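Local coordinates for protein uracil-DNA glycosylase (Sulfolobus tokodaii str. 7, PDB 4ZBY) that belongs to the uracil-DNA glycosylase superfamily, carries an iron-sulfur cluster, and holds uracil in a pocket at the ends of its central beta strands, at residues A[28-33]-A[51-56]; A[36-41]-A[77-82]; A[117-122]-A[160-165]. One frame throughout, in Å; residues are numbered along the deposited sequence.

Contact 1: residues A[28-33]-A[51-56]; sequences PGEGYP and EGRPFV. With URA (uracil), chain C.
Glu-30 reaches across to Arg-53 and Pro-54, tying edge strand 30-31 of the central sheet in this uracil-DNA glycosylase fold to the pocket loop between helices 46-51 and 58-71. The charged part is a salt bridge: Arg-53 NH2 gives Glu-30 OE2 a nearly straight bond of 2.8 Å (163° at the hydrogen), meeting the oxygen on its syn side. Carboxylate and guanidinium are turned 44° against each other, and the bonds from Arg-53 NE to both carboxylate oxygens are weak. Glu-30 is modelled in two conformers, and this account holds for one; OE2 also pairs with Arg-75.

Apolar contact comes from the stem of the same glutamate. Its CG sits between backbone N and carbonyl carbon (chi1 66°), and the chain runs on extended past the proline ring, with CG 3.9 Å from Pro-54 CD. On that ring Pro-54 CG touches Gly-29 CA at 4.0 Å. Glycine suits this backbone, where a CB would be jammed against the preceding carbonyl oxygen.

A water joins the main chains, accepting from Gly-29 N and donating to Gly-52 O, each at 2.9 Å; Gly-52, first past helix 46-51, has a positive phi that glycine adopts easily. Beyond Pro-54 the loop holds uracil: Phe-55 N donates to O4 at 2.9 Å, while uracil N3 lies over one face of the Phe-55 ring, offset toward the rim and 3.3 Å from Phe-55 CZ.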
loop_
_atom_site.group_PDB
_atom_site.type_symbol
_atom_site.label_atom_id
_atom_site.label_comp_id
_atom_site.label_asym_id
_atom_site.label_seq_id
_atom_site.Cartn_x
_atom_site.Cartn_y
_atom_site.Cartn_z
ATOM N N PRO A 28 2.867 -7.778 -8.056
ATOM C CA PRO A 28 2.704 -8.340 -6.709
ATOM C C PRO A 28 3.210 -7.420 -5.588
ATOM O O PRO A 28 2.674 -7.460 -4.475
ATOM C CB PRO A 28 3.529 -9.638 -6.747
ATOM C CG PRO A 28 4.433 -9.510 -7.901
ATOM C CD PRO A 28 3.719 -8.608 -8.916
ATOM N N GLY A 29 4.161 -6.552 -5.886
ATOM C CA GLY A 29 4.749 -5.723 -4.839
ATOM C C GLY A 29 6.202 -6.113 -4.719
ATOM O O GLY A 29 6.585 -7.174 -5.191
ATOM N N GLU A 30 6.996 -5.268 -4.063
ATOM C CA GLU A 30 8.419 -5.537 -3.940
ATOM C C GLU A 30 8.959 -4.928 -2.651
ATOM O O GLU A 30 8.413 -3.936 -2.145
ATOM C CB GLU A 30 9.172 -5.004 -5.172
ATOM C CG GLU A 30 9.180 -3.492 -5.334
ATOM C CD GLU A 30 9.786 -3.022 -6.660
ATOM O OE1 GLU A 30 10.146 -3.861 -7.511
ATOM O OE2 GLU A 30 9.905 -1.796 -6.842
ATOM N N GLY A 31 10.031 -5.521 -2.124
ATOM C CA GLY A 31 10.700 -4.943 -0.987
ATOM C C GLY A 31 11.168 -5.964 0.013
ATOM O O GLY A 31 11.149 -7.174 -0.236
ATOM N N TYR A 32 11.622 -5.457 1.150
ATOM C CA TYR A 32 12.252 -6.277 2.176
ATOM C C TYR A 32 11.234 -7.139 2.905
ATOM O O TYR A 32 10.238 -6.621 3.392
ATOM C CB TYR A 32 12.962 -5.347 3.150
ATOM C CG TYR A 32 13.784 -6.028 4.197
ATOM C CD1 TYR A 32 13.817 -5.532 5.493
ATOM C CD2 TYR A 32 14.576 -7.133 3.888
ATOM C CE1 TYR A 32 14.604 -6.127 6.466
ATOM C CE2 TYR A 32 15.361 -7.730 4.875
ATOM C CZ TYR A 32 15.354 -7.221 6.151
ATOM O OH TYR A 32 16.149 -7.811 7.124
ATOM N N PRO A 33 11.456 -8.456 2.958
ATOM C CA PRO A 33 10.468 -9.323 3.607
ATOM C C PRO A 33 10.337 -9.082 5.098
ATOM O O PRO A 33 9.349 -9.546 5.671
ATOM C CB PRO A 33 11.021 -10.729 3.348
ATOM C CG PRO A 33 11.684 -10.581 2.043
ATOM C CD PRO A 33 12.371 -9.236 2.106
ATOM N N GLU A 51 5.780 -2.120 -16.302
ATOM C CA GLU A 51 7.027 -2.537 -15.662
ATOM C C GLU A 51 6.917 -3.732 -14.731
ATOM O O GLU A 51 7.928 -4.339 -14.413
ATOM C CB GLU A 51 7.638 -1.348 -14.896
ATOM C CG GLU A 51 8.160 -0.279 -15.840
ATOM C CD GLU A 51 8.681 0.956 -15.125
ATOM O OE1 GLU A 51 9.401 0.808 -14.113
ATOM O OE2 GLU A 51 8.363 2.077 -15.586
ATOM N N GLY A 52 5.715 -4.068 -14.276
ATOM C CA GLY A 52 5.541 -5.119 -13.280
ATOM C C GLY A 52 5.951 -4.731 -11.859
ATOM O O GLY A 52 6.235 -5.589 -11.025
ATOM N N ARG A 53 5.977 -3.429 -11.588
ATOM C CA ARG A 53 6.530 -2.877 -10.340
ATOM C C ARG A 53 5.563 -1.845 -9.787
ATOM O O ARG A 53 4.956 -1.140 -10.561
ATOM C CB ARG A 53 7.881 -2.212 -10.597
ATOM C CG ARG A 53 8.864 -3.015 -11.419
ATOM C CD ARG A 53 10.149 -2.255 -11.507
ATOM N NE ARG A 53 10.511 -1.792 -10.171
ATOM C CZ ARG A 53 11.343 -0.788 -9.925
ATOM N NH1 ARG A 53 11.935 -0.146 -10.932
ATOM N NH2 ARG A 53 11.599 -0.443 -8.671
ATOM N N PRO A 54 5.420 -1.746 -8.452
ATOM C CA PRO A 54 4.493 -0.766 -7.888
ATOM C C PRO A 54 5.110 0.640 -7.832
ATOM O O PRO A 54 6.334 0.786 -7.705
ATOM C CB PRO A 54 4.224 -1.310 -6.482
ATOM C CG PRO A 54 5.504 -1.982 -6.126
ATOM C CD PRO A 54 6.059 -2.576 -7.408
ATOM N N PHE A 55 4.254 1.651 -7.928
ATOM C CA PHE A 55 4.658 3.031 -7.689
ATOM C C PHE A 55 5.960 3.426 -8.427
ATOM O O PHE A 55 7.000 3.760 -7.817
ATOM C CB PHE A 55 4.759 3.267 -6.167
ATOM C CG PHE A 55 3.411 3.429 -5.493
ATOM C CD1 PHE A 55 2.650 4.569 -5.711
ATOM C CD2 PHE A 55 2.896 2.440 -4.665
ATOM C CE1 PHE A 55 1.425 4.736 -5.092
ATOM C CE2 PHE A 55 1.665 2.590 -4.063
ATOM C CZ PHE A 55 0.933 3.733 -4.262
ATOM N N VAL A 56 5.890 3.414 -9.760
ATOM C CA VAL A 56 7.038 3.817 -10.587
ATOM C C VAL A 56 6.731 4.972 -11.541
ATOM O O VAL A 56 7.624 5.504 -12.196
ATOM C CB VAL A 56 7.602 2.623 -11.416
ATOM C CG1 VAL A 56 8.351 1.668 -10.514
ATOM C CG2 VAL A 56 6.510 1.882 -12.202
HETATM N N1 URA C . -1.165 4.052 -7.757
HETATM C C2 URA C . -1.276 3.091 -6.813
HETATM O O2 URA C . -2.229 3.006 -6.060
HETATM N N3 URA C . -0.370 2.107 -6.863
HETATM C C4 URA C . 0.635 1.987 -7.755
HETATM O O4 URA C . 1.434 1.073 -7.637
HETATM C C5 URA C . 0.727 3.012 -8.718
HETATM C C6 URA C . -0.165 4.031 -8.700
HETATM O O HOH W 1 5.925 -6.050 -8.151
#

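Contact 2: residues A[36-41]-A[77-82]. With URA (uracil), chain C.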
loop_
_atom_site.group_PDB
_atom_site.type_symbol
_atom_site.label_atom_id
_atom_site.label_comp_id
_atom_site.label_asym_id
_atom_site.label_seq_id
_atom_site.Cartn_x
_atom_site.Cartn_y
_atom_site.Cartn_z
ATOM N N GLU A 36 9.985 -3.031 8.296
ATOM C CA GLU A 36 9.175 -2.466 9.385
ATOM C C GLU A 36 8.023 -1.627 8.872
ATOM O O GLU A 36 7.023 -1.464 9.579
ATOM C CB GLU A 36 10.041 -1.640 10.309
ATOM C CG GLU A 36 10.940 -2.540 11.133
ATOM C CD GLU A 36 11.763 -1.774 12.140
ATOM O OE1 GLU A 36 11.686 -0.532 12.145
ATOM O OE2 GLU A 36 12.467 -2.428 12.933
ATOM N N ILE A 37 8.163 -1.057 7.677
ATOM C CA ILE A 37 7.076 -0.253 7.096
ATOM C C ILE A 37 6.597 -0.843 5.781
ATOM O O ILE A 37 7.367 -1.098 4.855
ATOM C CB ILE A 37 7.500 1.205 6.850
ATOM C CG1 ILE A 37 8.165 1.788 8.102
ATOM C CG2 ILE A 37 6.287 2.026 6.361
ATOM C CD1 ILE A 37 8.670 3.239 7.959
ATOM N N MET A 38 5.298 -1.045 5.700
ATOM C CA MET A 38 4.689 -1.597 4.508
ATOM C C MET A 38 3.771 -0.506 3.952
ATOM O O MET A 38 3.006 0.103 4.707
ATOM C CB MET A 38 3.936 -2.889 4.873
ATOM C CG MET A 38 3.230 -3.588 3.753
ATOM S SD MET A 38 2.619 -5.188 4.414
ATOM C CE MET A 38 1.849 -5.742 2.915
ATOM N N PHE A 39 3.881 -0.216 2.657
ATOM C CA PHE A 39 3.019 0.784 1.989
ATOM C C PHE A 39 2.023 0.059 1.122
ATOM O O PHE A 39 2.395 -0.833 0.364
ATOM C CB PHE A 39 3.860 1.739 1.122
ATOM C CG PHE A 39 4.817 2.561 1.923
ATOM C CD1 PHE A 39 4.441 3.815 2.389
ATOM C CD2 PHE A 39 6.044 2.045 2.271
ATOM C CE1 PHE A 39 5.307 4.568 3.170
ATOM C CE2 PHE A 39 6.931 2.786 3.055
ATOM C CZ PHE A 39 6.555 4.046 3.497
ATOM N N VAL A 40 0.763 0.440 1.222
ATOM C CA VAL A 40 -0.264 -0.208 0.396
ATOM C C VAL A 40 -1.061 0.827 -0.353
ATOM O O VAL A 40 -1.735 1.655 0.259
ATOM C CB VAL A 40 -1.240 -1.056 1.255
ATOM C CG1 VAL A 40 -2.206 -1.849 0.365
ATOM C CG2 VAL A 40 -0.465 -1.996 2.177
ATOM N N GLY A 41 -0.988 0.772 -1.681
ATOM C CA GLY A 41 -1.810 1.642 -2.509
ATOM C C GLY A 41 -3.071 0.974 -3.020
ATOM O O GLY A 41 -3.516 -0.054 -2.521
ATOM N N GLN A 77 14.351 -1.058 1.530
ATOM C CA GLN A 77 14.264 -1.268 2.972
ATOM C C GLN A 77 12.825 -1.333 3.446
ATOM O O GLN A 77 12.587 -1.612 4.610
ATOM C CB GLN A 77 14.979 -0.159 3.750
ATOM C CG GLN A 77 16.477 -0.051 3.509
ATOM C CD GLN A 77 17.097 1.167 4.149
ATOM O OE1 GLN A 77 16.888 2.283 3.707
ATOM N NE2 GLN A 77 17.894 0.954 5.190
ATOM N N VAL A 78 11.875 -1.086 2.545
ATOM C CA VAL A 78 10.448 -1.135 2.918
ATOM C C VAL A 78 9.753 -2.151 2.029
ATOM O O VAL A 78 10.423 -2.799 1.198
ATOM C CB VAL A 78 9.789 0.230 2.784
ATOM C CG1 VAL A 78 10.496 1.204 3.738
ATOM C CG2 VAL A 78 9.862 0.745 1.336
ATOM N N PHE A 79 8.450 -2.356 2.216
ATOM C CA PHE A 79 7.709 -3.204 1.297
ATOM C C PHE A 79 6.561 -2.408 0.730
ATOM O O PHE A 79 5.871 -1.699 1.470
ATOM C CB PHE A 79 7.193 -4.486 1.975
ATOM C CG PHE A 79 6.688 -5.510 0.990
ATOM C CD1 PHE A 79 5.369 -5.503 0.591
ATOM C CD2 PHE A 79 7.559 -6.463 0.444
ATOM C CE1 PHE A 79 4.891 -6.448 -0.337
ATOM C CE2 PHE A 79 7.109 -7.399 -0.484
ATOM C CZ PHE A 79 5.766 -7.373 -0.880
ATOM N N ILE A 80 6.377 -2.493 -0.589
ATOM C CA ILE A 80 5.385 -1.652 -1.270
ATOM C C ILE A 80 4.488 -2.505 -2.152
ATOM O O ILE A 80 4.987 -3.286 -2.962
ATOM C CB ILE A 80 6.071 -0.592 -2.161
ATOM C CG1 ILE A 80 6.947 0.342 -1.313
ATOM C CG2 ILE A 80 5.005 0.192 -2.943
ATOM C CD1 ILE A 80 7.839 1.288 -2.187
ATOM N N THR A 81 3.185 -2.390 -1.959
ATOM C CA THR A 81 2.266 -3.143 -2.795
ATOM C C THR A 81 0.936 -2.394 -2.866
ATOM O O THR A 81 0.873 -1.218 -2.521
ATOM C CB THR A 81 2.104 -4.593 -2.266
ATOM O OG1 THR A 81 1.332 -5.359 -3.211
ATOM C CG2 THR A 81 1.446 -4.629 -0.896
ATOM N N ASN A 82 -0.094 -3.077 -3.356
ATOM C CA ASN A 82 -1.428 -2.504 -3.542
ATOM C C ASN A 82 -2.483 -3.515 -3.152
ATOM O O ASN A 82 -2.219 -4.706 -3.147
ATOM C CB ASN A 82 -1.677 -2.092 -4.997
ATOM C CG ASN A 82 -0.760 -0.976 -5.466
ATOM O OD1 ASN A 82 -0.917 0.167 -5.077
ATOM N ND2 ASN A 82 0.200 -1.312 -6.315
HETATM N N1 URA C . -1.165 4.052 -7.757
HETATM C C2 URA C . -1.276 3.091 -6.813
HETATM O O2 URA C . -2.229 3.006 -6.060
HETATM N N3 URA C . -0.370 2.107 -6.863
HETATM C C4 URA C . 0.635 1.987 -7.755
HETATM O O4 URA C . 1.434 1.073 -7.637
HETATM C C5 URA C . 0.727 3.012 -8.718
HETATM C C6 URA C . -0.165 4.031 -8.700
HETATM O O HOH W 2 11.023 -0.824 6.743
#
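Phe-39 and Val-78 meet in the tightly packed part of the contact, where segments 36-41 and 77-82 run parallel; the strand axes are 19° apart. The phenylalanine turns its ring edge to the valine, CE2 of Phe-39 lying 3.8 Å from CB of Val-78, and its CD2 also touches Ile-80 CG1. Helix 58-71 covers this side, so large apolar residues fit there. On the other side, facing helix 96-113, Met-38 stretches out fully, CG anti to the backbone N (chi1 179°), which carries Met-38 CE to 4.0 Å from Thr-81 CG2. The hydroxyl of Thr-81 bonds instead to Pro-28 O and Lys-85. Between the two faces, regular backbone bonds run alternately from one strand to the other, from Phe-79 N to Ile-37 O through to Gly-41 N to Thr-81 O.

The beginning of the pair is looser. Glu-36 and Gln-77 are exposed there, and a water takes the place of a direct bond, accepting from Ile-37 N at 3.0 Å and donating to Gln-77 O at 2.8 Å.

At the far end Asn-82 presents its amide to uracil: OD1 accepts from uracil N3 at 2.7 Å, almost straight at 168°, and ND2 donates to uracil O4 at 3.0 Å. Gly-41 C lies 3.1 Å from Asn-82 OD1, and a CB on this residue would run into that oxygen, so glycine suits the place. Strands 37-41 and 79-82, adjacent and parallel and joined through helices 46-51 and 58-71, make a beta-alpha-beta crossover that ends in the uracil pocket of the glycosylase fold.

Contact 3: residues A[117-122]-A[160-165]. With URA (uracil), chain C.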
loop_
_atom_site.group_PDB
_atom_site.type_symbol
_atom_site.label_atom_id
_atom_site.label_comp_id
_atom_site.label_asym_id
_atom_site.label_seq_id
_atom_site.Cartn_x
_atom_site.Cartn_y
_atom_site.Cartn_z
ATOM N N ILE A 117 4.492 -0.946 10.930
ATOM C CA ILE A 117 3.593 0.091 10.430
ATOM C C ILE A 117 3.085 -0.290 9.054
ATOM O O ILE A 117 3.881 -0.716 8.193
ATOM C CB ILE A 117 4.316 1.450 10.335
ATOM C CG1 ILE A 117 4.793 1.918 11.702
ATOM C CG2 ILE A 117 3.436 2.534 9.656
ATOM C CD1 ILE A 117 5.862 2.969 11.636
ATOM N N ILE A 118 1.774 -0.138 8.841
ATOM C CA ILE A 118 1.234 -0.149 7.490
ATOM C C ILE A 118 0.765 1.250 7.146
ATOM O O ILE A 118 -0.089 1.805 7.833
ATOM C CB ILE A 118 0.061 -1.122 7.328
ATOM C CG1 ILE A 118 0.534 -2.565 7.528
ATOM C CG2 ILE A 118 -0.544 -0.973 5.935
ATOM C CD1 ILE A 118 -0.610 -3.567 7.683
ATOM N N VAL A 119 1.336 1.825 6.092
ATOM C CA VAL A 119 0.867 3.120 5.597
ATOM C C VAL A 119 -0.134 2.862 4.476
ATOM O O VAL A 119 0.236 2.277 3.453
ATOM C CB VAL A 119 2.043 3.967 5.073
ATOM C CG1 VAL A 119 1.568 5.307 4.562
ATOM C CG2 VAL A 119 3.086 4.138 6.178
ATOM N N THR A 120 -1.393 3.247 4.693
ATOM C CA THR A 120 -2.422 2.993 3.681
ATOM C C THR A 120 -2.591 4.278 2.898
ATOM O O THR A 120 -3.122 5.288 3.380
ATOM C CB THR A 120 -3.775 2.496 4.263
ATOM O OG1 THR A 120 -4.234 3.385 5.273
ATOM C CG2 THR A 120 -3.628 1.118 4.910
ATOM N N LEU A 121 -2.116 4.215 1.663
ATOM C CA LEU A 121 -2.087 5.358 0.767
ATOM C C LEU A 121 -3.403 5.443 0.015
ATOM O O LEU A 121 -3.615 4.714 -0.964
ATOM C CB LEU A 121 -0.916 5.226 -0.235
ATOM C CG LEU A 121 0.500 5.082 0.345
ATOM C CD1 LEU A 121 1.461 4.594 -0.762
ATOM C CD2 LEU A 121 0.957 6.420 0.941
ATOM N N GLY A 122 -4.287 6.320 0.482
ATOM C CA GLY A 122 -5.531 6.593 -0.231
ATOM C C GLY A 122 -6.723 5.832 0.328
ATOM O O GLY A 122 -6.574 4.980 1.218
ATOM N N PHE A 160 -1.474 3.665 9.504
ATOM C CA PHE A 160 -1.451 5.105 9.325
ATOM C C PHE A 160 -1.952 5.494 7.946
ATOM O O PHE A 160 -1.232 5.355 6.962
ATOM C CB PHE A 160 -0.024 5.641 9.538
ATOM C CG PHE A 160 0.027 7.093 9.829
ATOM C CD1 PHE A 160 0.334 7.538 11.103
ATOM C CD2 PHE A 160 -0.269 8.036 8.843
ATOM C CE1 PHE A 160 0.342 8.905 11.392
ATOM C CE2 PHE A 160 -0.257 9.409 9.127
ATOM C CZ PHE A 160 0.068 9.832 10.390
ATOM N N PRO A 161 -3.200 5.987 7.868
ATOM C CA PRO A 161 -3.720 6.343 6.556
ATOM C C PRO A 161 -3.225 7.707 6.097
ATOM O O PRO A 161 -3.139 8.606 6.913
ATOM C CB PRO A 161 -5.247 6.384 6.775
ATOM C CG PRO A 161 -5.476 5.717 8.105
ATOM C CD PRO A 161 -4.242 5.998 8.909
ATOM N N THR A 162 -2.919 7.851 4.816
ATOM C CA THR A 162 -2.611 9.151 4.224
ATOM C C THR A 162 -3.360 9.341 2.905
ATOM O O THR A 162 -4.007 8.422 2.403
ATOM C CB THR A 162 -1.113 9.306 3.941
ATOM O OG1 THR A 162 -0.773 8.571 2.753
ATOM C CG2 THR A 162 -0.268 8.779 5.110
ATOM N N TYR A 163 -3.268 10.540 2.336
ATOM C CA TYR A 163 -3.785 10.751 0.994
ATOM C C TYR A 163 -2.903 9.973 0.044
ATOM O O TYR A 163 -1.775 9.631 0.372
ATOM C CB TYR A 163 -3.808 12.234 0.631
ATOM C CG TYR A 163 -4.864 13.039 1.352
ATOM C CD1 TYR A 163 -6.155 12.540 1.529
ATOM C CD2 TYR A 163 -4.579 14.305 1.841
ATOM C CE1 TYR A 163 -7.124 13.278 2.185
ATOM C CE2 TYR A 163 -5.549 15.056 2.493
ATOM C CZ TYR A 163 -6.815 14.536 2.666
ATOM O OH TYR A 163 -7.780 15.272 3.321
ATOM N N HIS A 164 -3.424 9.656 -1.126
ATOM C CA HIS A 164 -2.633 8.961 -2.106
ATOM C C HIS A 164 -1.650 9.942 -2.724
ATOM O O HIS A 164 -1.986 11.101 -2.932
ATOM C CB HIS A 164 -3.559 8.373 -3.161
ATOM C CG HIS A 164 -2.882 7.437 -4.094
ATOM N ND1 HIS A 164 -2.081 7.870 -5.129
ATOM C CD2 HIS A 164 -2.904 6.085 -4.165
ATOM C CE1 HIS A 164 -1.631 6.822 -5.797
ATOM N NE2 HIS A 164 -2.119 5.728 -5.233
ATOM N N PRO A 165 -0.443 9.483 -3.058
ATOM C CA PRO A 165 0.566 10.399 -3.612
ATOM C C PRO A 165 0.120 11.103 -4.890
ATOM O O PRO A 165 0.516 12.231 -5.126
ATOM C CB PRO A 165 1.747 9.477 -3.910
ATOM C CG PRO A 165 1.576 8.354 -2.994
ATOM C CD PRO A 165 0.122 8.155 -2.762
HETATM N N1 URA C . -1.165 4.052 -7.757
HETATM C C2 URA C . -1.276 3.091 -6.813
HETATM O O2 URA C . -2.229 3.006 -6.060
HETATM N N3 URA C . -0.370 2.107 -6.863
HETATM C C4 URA C . 0.635 1.987 -7.755
HETATM O O4 URA C . 1.434 1.073 -7.637
HETATM C C5 URA C . 0.727 3.012 -8.718
HETATM C C6 URA C . -0.165 4.031 -8.700
#
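Val-119 pairs with Phe-160, Thr-120 with Pro-161 and Leu-121 with Thr-162, as strands 117-121 and 155-162 run parallel with their axes 22° apart. Phe-160 N donates to Ile-118 O and Thr-162 N to Thr-120 O; in return Thr-120 N and Gly-122 N donate to Phe-160 O and Thr-162 O. The bond from Thr-120 N is less regular, at 3.1 Å from Phe-160 O and with the donor well above the carbonyl plane. Pro-161 fits without an N-H because the bonds to strand 117-121 use the residues before and after it.

Thr-120 and Pro-161 project together from the same face of the sheet, with Thr-120 OG1 3.3 Å from Pro-161 CA; the hydroxyl's hydrogen-bond partner is Thr-126 OG1. These two side chains face helix 123-133, whereas Val-119, Phe-160 and Thr-162 face helix 172-190. The sheet is thus sandwiched between helices, as expected for the alpha/beta/alpha fold of the uracil-DNA glycosylase superfamily, and Gly-122 leaves it as the N-cap of helix 123-133. A CB there would crowd His-164 CB and press on the preceding carbonyl oxygen, so glycine suits the position.

Leu-121 runs alongside Thr-162, its CD2 3.3 Å from Thr-162 OG1. The threonine hydroxyl turns its proton to Tyr-163 O, 2.8 Å from OG1, which satisfies it within its own segment. Leu-121 CB also meets Pro-165 CD at 4.0 Å.

Pro-165 CD in turn lies over one face of the His-164 ring. A first torsion of -170° swings the His-164 ring away from its own backbone N and out into the pocket. Its ND1 accepts from Ala-166 N, and its NE2 donates to uracil O2 at 2.8 Å (161°), two bonds that together would limit rotation of the ring.

All three contacts touch uracil and reach one sheet, contact 1 by joining a loop to edge strand 30-31. Contact 1 adjoins contact 2 where that strand meets strand 79-82: Pro-28 O lies 2.8 Å from Thr-81 OG1, a probable hydrogen bond. Contact 2 passes into contact 3 through strands 37-41 and 117-121, with Met-38 O 2.8 Å from Val-119 N, also probably hydrogen-bonded. Contacts 1 and 3, centres about 16 Å apart, meet at the pocket, Phe-55 CZ touching Leu-121 CD1 at 3.6 Å. Each supplies a different grip on the base: a backbone N-H and an aromatic face from contact 1, an amide from contact 2, an imidazole from contact 3. Glu-42 N adds another hydrogen bond.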